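PDB 5XC5: probable Rab-related GTPase from Acanthamoeba polyphaga mimivirus, which binds GTP and magnesium as a small GTPase of the Rab family and may take part in protein transport. Local coordinates for residues I21-L26 with S32-T37; S44-V47 with K53-K56; L55-W60 with K163-M168; G81-F86 with N158-K163. The protein carries 1 engineered substitution. All blocks are in the same frame, centred on the assembly; numbering follows the deposited sequence.

Interaction 1 of 4, residues I21-L26 with S32-T37. With MG (magnesium ion), chain C; GTP (guanosine-5'-triphosphate), chain B; ACT (acetate ion), chain F.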
loop_
_atom_site.group_PDB
_atom_site.type_symbol
_atom_site.label_atom_id
_atom_site.label_comp_id
_atom_site.label_asym_id
_atom_site.label_seq_id
_atom_site.Cartn_x
_atom_site.Cartn_y
_atom_site.Cartn_z
ATOM N N ILE A 21 -2.923 -3.156 -7.443
ATOM C CA ILE A 21 -3.404 -1.857 -6.984
ATOM C C ILE A 21 -2.733 -0.724 -7.754
ATOM O O ILE A 21 -3.399 0.194 -8.245
ATOM C CB ILE A 21 -3.195 -1.728 -5.465
ATOM C CG1 ILE A 21 -4.247 -2.547 -4.712
ATOM C CG2 ILE A 21 -3.240 -0.277 -5.046
ATOM C CD1 ILE A 21 -3.902 -2.769 -3.241
ATOM N N VAL A 22 -1.404 -0.779 -7.890
ATOM C CA VAL A 22 -0.713 0.314 -8.571
ATOM C C VAL A 22 -1.132 0.406 -10.033
ATOM O O VAL A 22 -1.359 1.506 -10.555
ATOM C CB VAL A 22 0.804 0.057 -8.503
ATOM C CG1 VAL A 22 1.537 0.854 -9.588
ATOM C CG2 VAL A 22 1.340 0.371 -7.149
ATOM N N HIS A 23 -1.246 -0.738 -10.714
ATOM C CA HIS A 23 -1.654 -0.715 -12.118
ATOM C C HIS A 23 -3.055 -0.142 -12.261
ATOM O O HIS A 23 -3.335 0.609 -13.201
ATOM C CB HIS A 23 -1.615 -2.127 -12.712
ATOM C CG HIS A 23 -0.234 -2.685 -12.912
ATOM N ND1 HIS A 23 0.866 -2.257 -12.202
ATOM C CD2 HIS A 23 0.216 -3.646 -13.755
ATOM C CE1 HIS A 23 1.934 -2.932 -12.590
ATOM N NE2 HIS A 23 1.566 -3.778 -13.538
ATOM N N GLN A 24 -3.950 -0.484 -11.332
ATOM C CA GLN A 24 -5.301 0.059 -11.382
ATOM C C GLN A 24 -5.288 1.570 -11.188
ATOM O O GLN A 24 -5.986 2.302 -11.896
ATOM C CB GLN A 24 -6.154 -0.632 -10.320
ATOM C CG GLN A 24 -7.625 -0.234 -10.317
ATOM C CD GLN A 24 -8.369 -0.737 -11.541
ATOM O OE1 GLN A 24 -8.557 -0.003 -12.503
ATOM N NE2 GLN A 24 -8.797 -1.998 -11.506
ATOM N N PHE A 25 -4.482 2.062 -10.243
ATOM C CA PHE A 25 -4.359 3.503 -10.039
ATOM C C PHE A 25 -3.831 4.198 -11.289
ATOM O O PHE A 25 -4.265 5.307 -11.626
ATOM C CB PHE A 25 -3.453 3.784 -8.836
ATOM C CG PHE A 25 -3.187 5.248 -8.597
ATOM C CD1 PHE A 25 -4.211 6.105 -8.226
ATOM C CD2 PHE A 25 -1.907 5.756 -8.733
ATOM C CE1 PHE A 25 -3.963 7.458 -8.000
ATOM C CE2 PHE A 25 -1.648 7.095 -8.511
ATOM C CZ PHE A 25 -2.681 7.948 -8.143
ATOM N N LEU A 26 -2.888 3.564 -11.988
ATOM C CA LEU A 26 -2.302 4.170 -13.180
ATOM C C LEU A 26 -3.187 4.030 -14.417
ATOM O O LEU A 26 -3.192 4.933 -15.265
ATOM C CB LEU A 26 -0.936 3.545 -13.459
ATOM C CG LEU A 26 0.113 3.672 -12.367
ATOM C CD1 LEU A 26 1.282 2.748 -12.687
ATOM C CD2 LEU A 26 0.585 5.099 -12.230
ATOM N N SER A 32 -4.164 -7.078 -16.171
ATOM C CA SER A 32 -3.888 -8.389 -16.756
ATOM C C SER A 32 -2.405 -8.746 -16.876
ATOM O O SER A 32 -2.064 -9.926 -17.024
ATOM C CB SER A 32 -4.556 -8.495 -18.130
ATOM O OG SER A 32 -4.011 -7.548 -19.037
ATOM N N ASN A 33 -1.516 -7.759 -16.825
ATOM C CA ASN A 33 -0.085 -7.979 -17.047
ATOM C C ASN A 33 0.667 -7.896 -15.720
ATOM O O ASN A 33 1.458 -6.974 -15.488
ATOM C CB ASN A 33 0.464 -6.948 -18.065
ATOM C CG ASN A 33 0.524 -7.494 -19.483
ATOM O OD1 ASN A 33 0.659 -8.699 -19.691
ATOM N ND2 ASN A 33 0.432 -6.604 -20.466
ATOM N N VAL A 34 0.438 -8.876 -14.841
ATOM C CA VAL A 34 1.039 -8.862 -13.508
ATOM C C VAL A 34 1.752 -10.180 -13.225
ATOM O O VAL A 34 1.159 -11.255 -13.356
ATOM C CB VAL A 34 0.016 -8.540 -12.401
ATOM C CG1 VAL A 34 0.725 -8.436 -11.076
ATOM C CG2 VAL A 34 -0.694 -7.233 -12.697
ATOM N N SER A 35 3.011 -10.084 -12.812
ATOM C CA SER A 35 3.853 -11.183 -12.363
ATOM C C SER A 35 4.565 -10.726 -11.100
ATOM O O SER A 35 4.613 -9.524 -10.813
ATOM C CB SER A 35 4.881 -11.535 -13.447
ATOM O OG SER A 35 5.592 -10.382 -13.860
ATOM N N PRO A 36 5.123 -11.656 -10.310
ATOM C CA PRO A 36 5.737 -11.259 -9.034
ATOM C C PRO A 36 6.834 -10.223 -9.230
ATOM O O PRO A 36 7.644 -10.295 -10.158
ATOM C CB PRO A 36 6.301 -12.572 -8.473
ATOM C CG PRO A 36 5.487 -13.633 -9.124
ATOM C CD PRO A 36 5.117 -13.124 -10.480
ATOM N N THR A 37 6.845 -9.242 -8.346
ATOM C CA THR A 37 7.805 -8.158 -8.427
ATOM C C THR A 37 9.133 -8.590 -7.820
ATOM O O THR A 37 9.181 -9.275 -6.791
ATOM C CB THR A 37 7.242 -6.943 -7.691
ATOM O OG1 THR A 37 5.913 -6.684 -8.183
ATOM C CG2 THR A 37 8.118 -5.697 -7.903
HETATM MG MG MG C . 4.103 -7.081 -7.214
HETATM P PG GTP B . 4.530 -9.549 -5.158
HETATM O O1G GTP B . 5.009 -8.636 -6.269
HETATM O O2G GTP B . 4.940 -10.974 -5.384
HETATM O O3G GTP B . 4.927 -9.049 -3.787
HETATM O O3B GTP B . 2.891 -9.642 -5.175
HETATM P PB GTP B . 1.838 -8.412 -5.279
HETATM O O1B GTP B . 2.358 -7.330 -6.203
HETATM O O2B GTP B . 1.478 -7.932 -3.901
HETATM O O3A GTP B . 0.477 -9.097 -5.820
HETATM P PA GTP B . -0.058 -9.070 -7.355
HETATM O O1A GTP B . -0.590 -7.678 -7.714
HETATM O O2A GTP B . 1.007 -9.666 -8.299
HETATM O "O5'" GTP B . -1.350 -10.048 -7.221
HETATM C "C5'" GTP B . -1.206 -11.411 -6.877
HETATM C "C4'" GTP B . -2.443 -12.182 -7.337
HETATM O "O4'" GTP B . -3.546 -11.721 -6.571
HETATM C "C3'" GTP B . -2.794 -11.963 -8.797
HETATM O "O3'" GTP B . -3.260 -13.176 -9.369
HETATM C "C2'" GTP B . -3.931 -10.966 -8.741
HETATM O "O2'" GTP B . -4.807 -11.074 -9.839
HETATM C "C1'" GTP B . -4.599 -11.321 -7.428
HETATM N N9 GTP B . -5.258 -10.128 -6.877
HETATM C C8 GTP B . -4.742 -8.864 -6.757
HETATM N N7 GTP B . -5.668 -8.063 -6.191
HETATM C C5 GTP B . -6.778 -8.809 -5.954
HETATM C C6 GTP B . -8.015 -8.509 -5.397
HETATM O O6 GTP B . -8.332 -7.379 -4.984
HETATM N N1 GTP B . -8.928 -9.534 -5.313
HETATM C C2 GTP B . -8.648 -10.815 -5.739
HETATM N N2 GTP B . -9.587 -11.746 -5.614
HETATM N N3 GTP B . -7.424 -11.126 -6.286
HETATM C C4 GTP B . -6.524 -10.113 -6.384
HETATM C C ACT F . -2.120 -4.058 -16.481
HETATM O O ACT F . -1.855 -2.874 -16.172
HETATM O OXT ACT F . -1.491 -4.945 -15.859
HETATM C CH3 ACT F . -3.132 -4.388 -17.537
HETATM O O HOH W 1 3.378 -8.369 -8.684
HETATM O O HOH W 2 4.682 -5.636 -5.731
#
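The last turns of helix 18-26 face an irregular loop without any backbone hydrogen bond between them, and the closest pair of CA atoms, those of His-23 and Val-34, is 8.7 Å apart. The loop is the first switch region of a small GTPase, carrying the first four residues of the probable effector region, and it wraps the nucleotide from outside. Contact with the helix rests on the imidazole of His-23. With CG anti to the carbonyl carbon (chi1 -71°), the ring reaches out toward the loop, where CD2 meets CG2 of Val-34 at 3.8 Å, approached obliquely. NE2 lies 3.7 Å from the carbonyl O of Asn-33, too far for a hydrogen bond. An acetate ion, probably from the crystallisation liquor, fills in at the ring edge, and its OXT accepts a hydrogen bond from the backbone N of Asn-33 (3.0 Å).

Val-34 suits its place because its branches serve two partners: CG2 turns to the histidine, while CG1 sits against the alpha-phosphate. Further along, Ser-35 O takes a bond from a magnesium-bound water that also donates to GTP O2A. Thr-37 supplies both a hydroxyl and an amide to the site. Ser-19 completes the magnesium coordination. The Thr-37 OG1 ligates magnesium at 2.1 Å, and its backbone N donates to the gamma-phosphate oxygen O1G of GTP at 2.8 Å.

Interaction 2 of 4, residues S44-V47 with K53-K56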
loop_
_atom_site.group_PDB
_atom_site.type_symbol
_atom_site.label_atom_id
_atom_site.label_comp_id
_atom_site.label_asym_id
_atom_site.label_seq_id
_atom_site.Cartn_x
_atom_site.Cartn_y
_atom_site.Cartn_z
ATOM N N SER A 44 5.150 7.413 -11.996
ATOM C CA SER A 44 4.768 8.709 -11.461
ATOM C C SER A 44 3.388 9.099 -11.973
ATOM O O SER A 44 3.018 8.764 -13.100
ATOM C CB SER A 44 5.776 9.787 -11.862
ATOM O OG SER A 44 5.585 10.945 -11.082
ATOM N N LYS A 45 2.625 9.799 -11.133
ATOM C CA LYS A 45 1.345 10.350 -11.567
ATOM C C LYS A 45 1.093 11.668 -10.859
ATOM O O LYS A 45 1.265 11.777 -9.639
ATOM C CB LYS A 45 0.190 9.380 -11.282
ATOM C CG LYS A 45 -1.108 9.766 -11.991
ATOM C CD LYS A 45 -2.197 8.721 -11.815
ATOM C CE LYS A 45 -3.369 9.036 -12.734
ATOM N NZ LYS A 45 -4.436 8.004 -12.707
ATOM N N GLN A 46 0.672 12.669 -11.622
ATOM C CA GLN A 46 0.338 13.973 -11.074
ATOM C C GLN A 46 -1.164 14.070 -10.880
ATOM O O GLN A 46 -1.938 13.738 -11.786
ATOM C CB GLN A 46 0.827 15.092 -11.988
ATOM C CG GLN A 46 2.306 15.362 -11.824
ATOM C CD GLN A 46 2.794 16.505 -12.674
ATOM O OE1 GLN A 46 3.106 17.582 -12.169
ATOM N NE2 GLN A 46 2.882 16.270 -13.975
ATOM N N VAL A 47 -1.564 14.518 -9.693
ATOM C CA VAL A 47 -2.956 14.491 -9.272
ATOM C C VAL A 47 -3.314 15.843 -8.674
ATOM O O VAL A 47 -2.458 16.580 -8.183
ATOM C CB VAL A 47 -3.212 13.364 -8.246
ATOM C CG1 VAL A 47 -3.007 12.011 -8.895
ATOM C CG2 VAL A 47 -2.283 13.512 -7.044
ATOM N N LYS A 53 -3.822 22.052 -4.941
ATOM C CA LYS A 53 -2.456 21.894 -5.410
ATOM C C LYS A 53 -2.316 20.634 -6.252
ATOM O O LYS A 53 -2.994 19.627 -6.019
ATOM C CB LYS A 53 -1.490 21.827 -4.231
ATOM C CG LYS A 53 -1.483 23.064 -3.343
ATOM C CD LYS A 53 -1.104 22.693 -1.911
ATOM C CE LYS A 53 -0.173 21.483 -1.874
ATOM N NZ LYS A 53 0.011 20.944 -0.503
ATOM N N THR A 54 -1.432 20.699 -7.239
ATOM C CA THR A 54 -1.049 19.524 -7.996
ATOM C C THR A 54 0.130 18.872 -7.291
ATOM O O THR A 54 1.111 19.544 -6.951
ATOM C CB THR A 54 -0.684 19.910 -9.430
ATOM O OG1 THR A 54 -1.864 20.339 -10.117
ATOM C CG2 THR A 54 -0.082 18.732 -10.185
ATOM N N LEU A 55 0.014 17.571 -7.045
ATOM C CA LEU A 55 1.045 16.787 -6.379
ATOM C C LEU A 55 1.525 15.709 -7.334
ATOM O O LEU A 55 0.716 15.027 -7.971
ATOM C CB LEU A 55 0.526 16.125 -5.091
ATOM C CG LEU A 55 0.170 16.971 -3.873
ATOM C CD1 LEU A 55 -0.999 17.877 -4.139
ATOM C CD2 LEU A 55 -0.121 16.071 -2.685
ATOM N N LYS A 56 2.838 15.567 -7.433
ATOM C CA LYS A 56 3.442 14.481 -8.183
ATOM C C LYS A 56 3.714 13.335 -7.216
ATOM O O LYS A 56 4.502 13.482 -6.272
ATOM C CB LYS A 56 4.744 14.952 -8.821
ATOM C CG LYS A 56 5.307 14.046 -9.900
ATOM C CD LYS A 56 6.432 14.770 -10.612
ATOM C CE LYS A 56 7.084 13.939 -11.686
ATOM N NZ LYS A 56 7.937 12.834 -11.149
#
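Val-47 and Leu-55 form an antiparallel hydrogen-bonded pair: Val-47 N donates to Leu-55 O and Leu-55 N to Val-47 O, both at 2.9 Å and both nearly straight. The strands run at 170° to each other, and the CA-H groups of Gln-46 and Thr-54 add weaker contacts to the same carbonyl oxygens. On the inward face, Val-47 and Leu-55 lie beneath helix 154-169, where branched apolar side chains suit the packing, Leu-55 buried and Val-47 only partly so. In Val-47, CG1 stands anti to the carbonyl carbon (chi1 -66°), leaving CG2 between N and that carbon, 4.3 Å from Leu-55 CB.

The other face is looser and polar. Gln-46 and Lys-56, a non-hydrogen-bonded pair, pass at a slant with their CG atoms 3.8 Å apart, so long flexible chains give apolar cover while their polar ends stay near solvent. Lys-56 stands out from the sheet, extended to CE, then bends at its last torsion (chi4 -72°), bringing NZ to Ser-44 OG at 3.0 Å. NZ also bonds Asn-58 OD1, and Ser-44 OG bonds Leu-57 O. Two consecutive strands joined by a short turn, apolar on the helix side and polar on the other, form the beta hairpin at the edge of the small-GTPase sheet.

Interaction 3 of 4, residues L55-W60 with K163-M168; sequences LKLNIW and KMIDKM
Helix 154-169, the C-terminal helix of the Ras-like fold, packs over the central sheet, and here it lies across strand 54-61. The short segments cross at 118° with their axes 10.0 Å apart, a spacing bridged by side chains. Leu-55 and Leu-57, two residues apart on the strand, point to the same face and share Ile-165, Leu-55 reaching on to Met-168. From Leu-55, CD2 reaches CB of Met-168 at 3.8 Å, the two side chains crossing at about a right angle; the same methyl rests 3.7 Å from the carbonyl O of Ile-165.

Leu-57 presents CD1 to the long branch of Ile-165, 3.8 Å from CG1 and 4.0 Å from CD1. That branch stands anti to its own carbonyl carbon (chi1 -69°) and extends onward to Val-47 on the neighbouring strand, so it meets both strands, while the short CG2 branch turns toward Leu-55. Met-168 bends at both chi2 and chi3, carrying its sulfur end away from Leu-55 toward Ile-8 of strand 6-12; an unbranched, pliable chain is well suited to that path. All four side chains are buried and no hydrogen bond links the segments, which implies that this interface is held by apolar packing and the exclusion of water.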
loop_
_atom_site.group_PDB
_atom_site.type_symbol
_atom_site.label_atom_id
_atom_site.label_comp_id
_atom_site.label_asym_id
_atom_site.label_seq_id
_atom_site.Cartn_x
_atom_site.Cartn_y
_atom_site.Cartn_z
ATOM N N LEU A 55 0.014 17.571 -7.045
ATOM C CA LEU A 55 1.045 16.787 -6.379
ATOM C C LEU A 55 1.525 15.709 -7.334
ATOM O O LEU A 55 0.716 15.027 -7.971
ATOM C CB LEU A 55 0.526 16.125 -5.091
ATOM C CG LEU A 55 0.170 16.971 -3.873
ATOM C CD1 LEU A 55 -0.999 17.877 -4.139
ATOM C CD2 LEU A 55 -0.121 16.071 -2.685
ATOM N N LYS A 56 2.838 15.567 -7.433
ATOM C CA LYS A 56 3.442 14.481 -8.183
ATOM C C LYS A 56 3.714 13.335 -7.216
ATOM O O LYS A 56 4.502 13.482 -6.272
ATOM C CB LYS A 56 4.744 14.952 -8.821
ATOM C CG LYS A 56 5.307 14.046 -9.900
ATOM C CD LYS A 56 6.432 14.770 -10.612
ATOM C CE LYS A 56 7.084 13.939 -11.686
ATOM N NZ LYS A 56 7.937 12.834 -11.149
ATOM N N LEU A 57 3.051 12.206 -7.443
ATOM C CA LEU A 57 3.311 10.992 -6.683
ATOM C C LEU A 57 4.421 10.225 -7.388
ATOM O O LEU A 57 4.292 9.884 -8.565
ATOM C CB LEU A 57 2.048 10.135 -6.596
ATOM C CG LEU A 57 0.825 10.814 -5.970
ATOM C CD1 LEU A 57 -0.354 9.872 -5.943
ATOM C CD2 LEU A 57 1.137 11.305 -4.572
ATOM N N ASN A 58 5.506 9.952 -6.662
ATOM C CA ASN A 58 6.627 9.151 -7.150
ATOM C C ASN A 58 6.516 7.804 -6.435
ATOM O O ASN A 58 6.830 7.699 -5.243
ATOM C CB ASN A 58 7.946 9.859 -6.840
ATOM C CG ASN A 58 8.125 11.133 -7.647
ATOM O OD1 ASN A 58 7.640 11.232 -8.776
ATOM N ND2 ASN A 58 8.836 12.100 -7.080
ATOM N N ILE A 59 6.051 6.786 -7.157
ATOM C CA ILE A 59 5.564 5.540 -6.570
ATOM C C ILE A 59 6.542 4.416 -6.877
ATOM O O ILE A 59 6.891 4.191 -8.038
ATOM C CB ILE A 59 4.176 5.194 -7.126
ATOM C CG1 ILE A 59 3.196 6.327 -6.826
ATOM C CG2 ILE A 59 3.697 3.865 -6.563
ATOM C CD1 ILE A 59 1.888 6.229 -7.596
ATOM N N TRP A 60 6.953 3.688 -5.838
ATOM C CA TRP A 60 7.784 2.499 -5.973
ATOM C C TRP A 60 6.978 1.293 -5.505
ATOM O O TRP A 60 6.509 1.257 -4.358
ATOM C CB TRP A 60 9.068 2.633 -5.152
ATOM C CG TRP A 60 10.103 3.536 -5.766
ATOM C CD1 TRP A 60 10.348 4.838 -5.447
ATOM C CD2 TRP A 60 11.037 3.188 -6.792
ATOM N NE1 TRP A 60 11.382 5.329 -6.220
ATOM C CE2 TRP A 60 11.816 4.338 -7.057
ATOM C CE3 TRP A 60 11.277 2.026 -7.528
ATOM C CZ2 TRP A 60 12.831 4.348 -8.016
ATOM C CZ3 TRP A 60 12.283 2.039 -8.487
ATOM C CH2 TRP A 60 13.045 3.193 -8.722
ATOM N N LYS A 163 -6.864 9.109 0.043
ATOM C CA LYS A 163 -6.447 9.303 1.430
ATOM C C LYS A 163 -4.968 9.654 1.499
ATOM O O LYS A 163 -4.566 10.566 2.230
ATOM C CB LYS A 163 -6.704 8.026 2.231
ATOM C CG LYS A 163 -8.170 7.667 2.387
ATOM C CD LYS A 163 -8.356 6.279 3.023
ATOM C CE LYS A 163 -7.958 6.219 4.507
ATOM N NZ LYS A 163 -8.827 7.088 5.359
ATOM N N MET A 164 -4.146 8.943 0.732
ATOM C CA MET A 164 -2.714 9.210 0.712
ATOM C C MET A 164 -2.415 10.598 0.158
ATOM O O MET A 164 -1.564 11.316 0.694
ATOM C CB MET A 164 -2.019 8.129 -0.119
ATOM C CG MET A 164 -0.508 8.302 -0.287
ATOM S SD MET A 164 0.414 8.201 1.283
ATOM C CE MET A 164 0.063 6.509 1.838
ATOM N N ILE A 165 -3.111 10.988 -0.912
ATOM C CA ILE A 165 -2.899 12.293 -1.534
ATOM C C ILE A 165 -3.246 13.416 -0.561
ATOM O O ILE A 165 -2.487 14.384 -0.410
ATOM C CB ILE A 165 -3.700 12.392 -2.845
ATOM C CG1 ILE A 165 -3.101 11.453 -3.895
ATOM C CG2 ILE A 165 -3.757 13.848 -3.343
ATOM C CD1 ILE A 165 -4.069 11.079 -4.986
ATOM N N ASP A 166 -4.399 13.301 0.114
ATOM C CA ASP A 166 -4.790 14.323 1.085
ATOM C C ASP A 166 -3.711 14.511 2.143
ATOM O O ASP A 166 -3.363 15.643 2.493
ATOM C CB ASP A 166 -6.105 13.950 1.776
ATOM C CG ASP A 166 -7.304 13.974 0.847
ATOM O OD1 ASP A 166 -7.173 14.411 -0.311
ATOM O OD2 ASP A 166 -8.396 13.561 1.294
ATOM N N LYS A 167 -3.164 13.410 2.662
ATOM C CA LYS A 167 -2.135 13.517 3.688
ATOM C C LYS A 167 -0.858 14.135 3.132
ATOM O O LYS A 167 -0.247 14.987 3.783
ATOM C CB LYS A 167 -1.867 12.145 4.308
ATOM C CG LYS A 167 -2.967 11.652 5.221
ATOM C CD LYS A 167 -3.027 12.462 6.516
ATOM C CE LYS A 167 -4.057 11.906 7.473
ATOM N NZ LYS A 167 -5.389 11.861 6.835
ATOM N N MET A 168 -0.438 13.733 1.928
ATOM C CA MET A 168 0.743 14.356 1.333
ATOM C C MET A 168 0.560 15.856 1.162
ATOM O O MET A 168 1.520 16.618 1.309
ATOM C CB MET A 168 1.082 13.712 -0.015
ATOM C CG MET A 168 1.469 12.227 0.054
ATOM S SD MET A 168 2.901 11.843 1.103
ATOM C CE MET A 168 2.087 11.357 2.627
#

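Interaction 4 of 4, residues G81-F86 with N158-K163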
loop_
_atom_site.group_PDB
_atom_site.type_symbol
_atom_site.label_atom_id
_atom_site.label_comp_id
_atom_site.label_asym_id
_atom_site.label_seq_id
_atom_site.Cartn_x
_atom_site.Cartn_y
_atom_site.Cartn_z
ATOM N N GLY A 81 5.143 8.700 2.106
ATOM C CA GLY A 81 3.948 7.929 2.379
ATOM C C GLY A 81 4.219 6.466 2.092
ATOM O O GLY A 81 5.071 6.120 1.275
ATOM N N CYS A 82 3.481 5.610 2.777
ATOM C CA CYS A 82 3.638 4.177 2.576
ATOM C C CYS A 82 2.277 3.511 2.630
ATOM O O CYS A 82 1.501 3.743 3.565
ATOM C CB CYS A 82 4.556 3.573 3.651
ATOM S SG CYS A 82 4.749 1.771 3.565
ATOM N N LEU A 83 2.009 2.665 1.638
ATOM C CA LEU A 83 0.877 1.753 1.659
ATOM C C LEU A 83 1.405 0.385 2.073
ATOM O O LEU A 83 2.297 -0.160 1.410
ATOM C CB LEU A 83 0.271 1.676 0.258
ATOM C CG LEU A 83 -0.293 2.988 -0.318
ATOM C CD1 LEU A 83 -0.656 2.816 -1.773
ATOM C CD2 LEU A 83 -1.523 3.434 0.450
ATOM N N VAL A 84 0.876 -0.162 3.170
ATOM C CA VAL A 84 1.231 -1.510 3.610
ATOM C C VAL A 84 0.037 -2.411 3.328
ATOM O O VAL A 84 -1.003 -2.301 3.985
ATOM C CB VAL A 84 1.611 -1.552 5.095
ATOM C CG1 VAL A 84 2.120 -2.946 5.467
ATOM C CG2 VAL A 84 2.681 -0.511 5.396
ATOM N N VAL A 85 0.182 -3.307 2.352
ATOM C CA VAL A 85 -0.935 -4.075 1.817
ATOM C C VAL A 85 -0.918 -5.486 2.388
ATOM O O VAL A 85 0.149 -6.092 2.551
ATOM C CB VAL A 85 -0.861 -4.086 0.278
ATOM C CG1 VAL A 85 -2.102 -4.727 -0.317
ATOM C CG2 VAL A 85 -0.680 -2.662 -0.254
ATOM N N PHE A 86 -2.106 -6.008 2.699
ATOM C CA PHE A 86 -2.259 -7.423 3.023
ATOM C C PHE A 86 -3.538 -7.952 2.379
ATOM O O PHE A 86 -4.365 -7.198 1.866
ATOM C CB PHE A 86 -2.216 -7.683 4.538
ATOM C CG PHE A 86 -3.480 -7.295 5.257
ATOM C CD1 PHE A 86 -3.660 -5.993 5.710
ATOM C CD2 PHE A 86 -4.480 -8.235 5.502
ATOM C CE1 PHE A 86 -4.804 -5.629 6.381
ATOM C CE2 PHE A 86 -5.641 -7.864 6.171
ATOM C CZ PHE A 86 -5.800 -6.552 6.598
ATOM N N ASN A 158 -9.074 4.361 -6.168
ATOM C CA ASN A 158 -9.152 5.815 -6.139
ATOM C C ASN A 158 -9.287 6.328 -4.715
ATOM O O ASN A 158 -8.669 7.340 -4.343
ATOM C CB ASN A 158 -10.332 6.269 -6.996
ATOM C CG ASN A 158 -10.572 7.753 -6.922
ATOM O OD1 ASN A 158 -11.498 8.206 -6.254
ATOM N ND2 ASN A 158 -9.737 8.524 -7.608
ATOM N N ASN A 159 -10.082 5.639 -3.903
ATOM C CA ASN A 159 -10.294 6.068 -2.528
ATOM C C ASN A 159 -9.012 5.955 -1.710
ATOM O O ASN A 159 -8.649 6.884 -0.978
ATOM C CB ASN A 159 -11.408 5.235 -1.899
ATOM C CG ASN A 159 -11.737 5.672 -0.489
ATOM O OD1 ASN A 159 -12.198 6.795 -0.268
ATOM N ND2 ASN A 159 -11.498 4.795 0.478
ATOM N N LEU A 160 -8.314 4.821 -1.809
ATOM C CA LEU A 160 -7.131 4.644 -0.969
ATOM C C LEU A 160 -6.013 5.594 -1.380
ATOM O O LEU A 160 -5.324 6.158 -0.520
ATOM C CB LEU A 160 -6.687 3.175 -0.904
ATOM C CG LEU A 160 -5.965 2.555 -2.106
ATOM C CD1 LEU A 160 -4.446 2.781 -2.047
ATOM C CD2 LEU A 160 -6.246 1.069 -2.247
ATOM N N PHE A 161 -5.830 5.818 -2.688
ATOM C CA PHE A 161 -4.858 6.832 -3.083
ATOM C C PHE A 161 -5.319 8.230 -2.711
ATOM O O PHE A 161 -4.483 9.086 -2.393
ATOM C CB PHE A 161 -4.495 6.740 -4.563
ATOM C CG PHE A 161 -3.409 5.767 -4.827
ATOM C CD1 PHE A 161 -2.085 6.145 -4.710
ATOM C CD2 PHE A 161 -3.705 4.455 -5.154
ATOM C CE1 PHE A 161 -1.074 5.244 -4.938
ATOM C CE2 PHE A 161 -2.697 3.543 -5.385
ATOM C CZ PHE A 161 -1.374 3.936 -5.266
ATOM N N GLY A 162 -6.630 8.478 -2.706
ATOM C CA GLY A 162 -7.109 9.783 -2.283
ATOM C C GLY A 162 -6.749 10.100 -0.845
ATOM O O GLY A 162 -6.383 11.232 -0.521
ATOM N N LYS A 163 -6.864 9.109 0.043
ATOM C CA LYS A 163 -6.447 9.303 1.430
ATOM C C LYS A 163 -4.968 9.654 1.499
ATOM O O LYS A 163 -4.566 10.566 2.230
ATOM C CB LYS A 163 -6.704 8.026 2.231
ATOM C CG LYS A 163 -8.170 7.667 2.387
ATOM C CD LYS A 163 -8.356 6.279 3.023
ATOM C CE LYS A 163 -7.958 6.219 4.507
ATOM N NZ LYS A 163 -8.827 7.088 5.359
#
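Strand 81-86 and helix segment 158-163 come no closer between CA atoms than 8.9 Å, at Leu-83 and Leu-160, and they share no hydrogen bond. A single strand residue spans the gap. Leu-83 points at the helix and sets CD1 against two side chains, 3.8 Å from CD1 of Leu-160 and 3.7 Å from CZ of Phe-161. Its second methyl, CD2, also touches Leu-160 CD1 at 3.9 Å, so both branches of one leucine rest on the tip of the other.

Leu-160 holds CG between its own backbone N and carbonyl carbon (chi1 75°), a position uncommon for leucine in a helix; this turns its CD1 to the strand. Phe-161 leaves the helix more to the side, but its ring swings back so that the far end approaches Leu-83 obliquely, the two side chains crossing at about a right angle. The same ring stacks with Phe-25 of helix 18-26, and a large flat group is apt for joining the two helices that pack on this face of the sheet. On the strand's other face, Cys-82 and Val-84 meet helix 91-107. A hydrophobic strand sandwiched by helices on both faces is the layered alpha/beta architecture of P-loop GTPases.

How the interactions relate
From the N terminus, interaction 1 comes first, closing a short loop between helix 18-26 and the effector region over the nucleotide. Interaction 2 follows in series as the strand pairing that closes the turn of the 41-48/54-61 hairpin. Interaction 3 begins on the strand where interaction 2 ends and spans about a hundred residues to helix 154-169; interaction 4 falls within that span, meeting its far end at the shared Lys-163, and uses the preceding turns of the same helix. Phe-25, on the helix of interaction 1, links that helix to the other three contacts: its carbonyl O meets Lys-45 NZ of interaction 2, and its ring packs on Leu-57 of interaction 3 and Phe-161 of interaction 4.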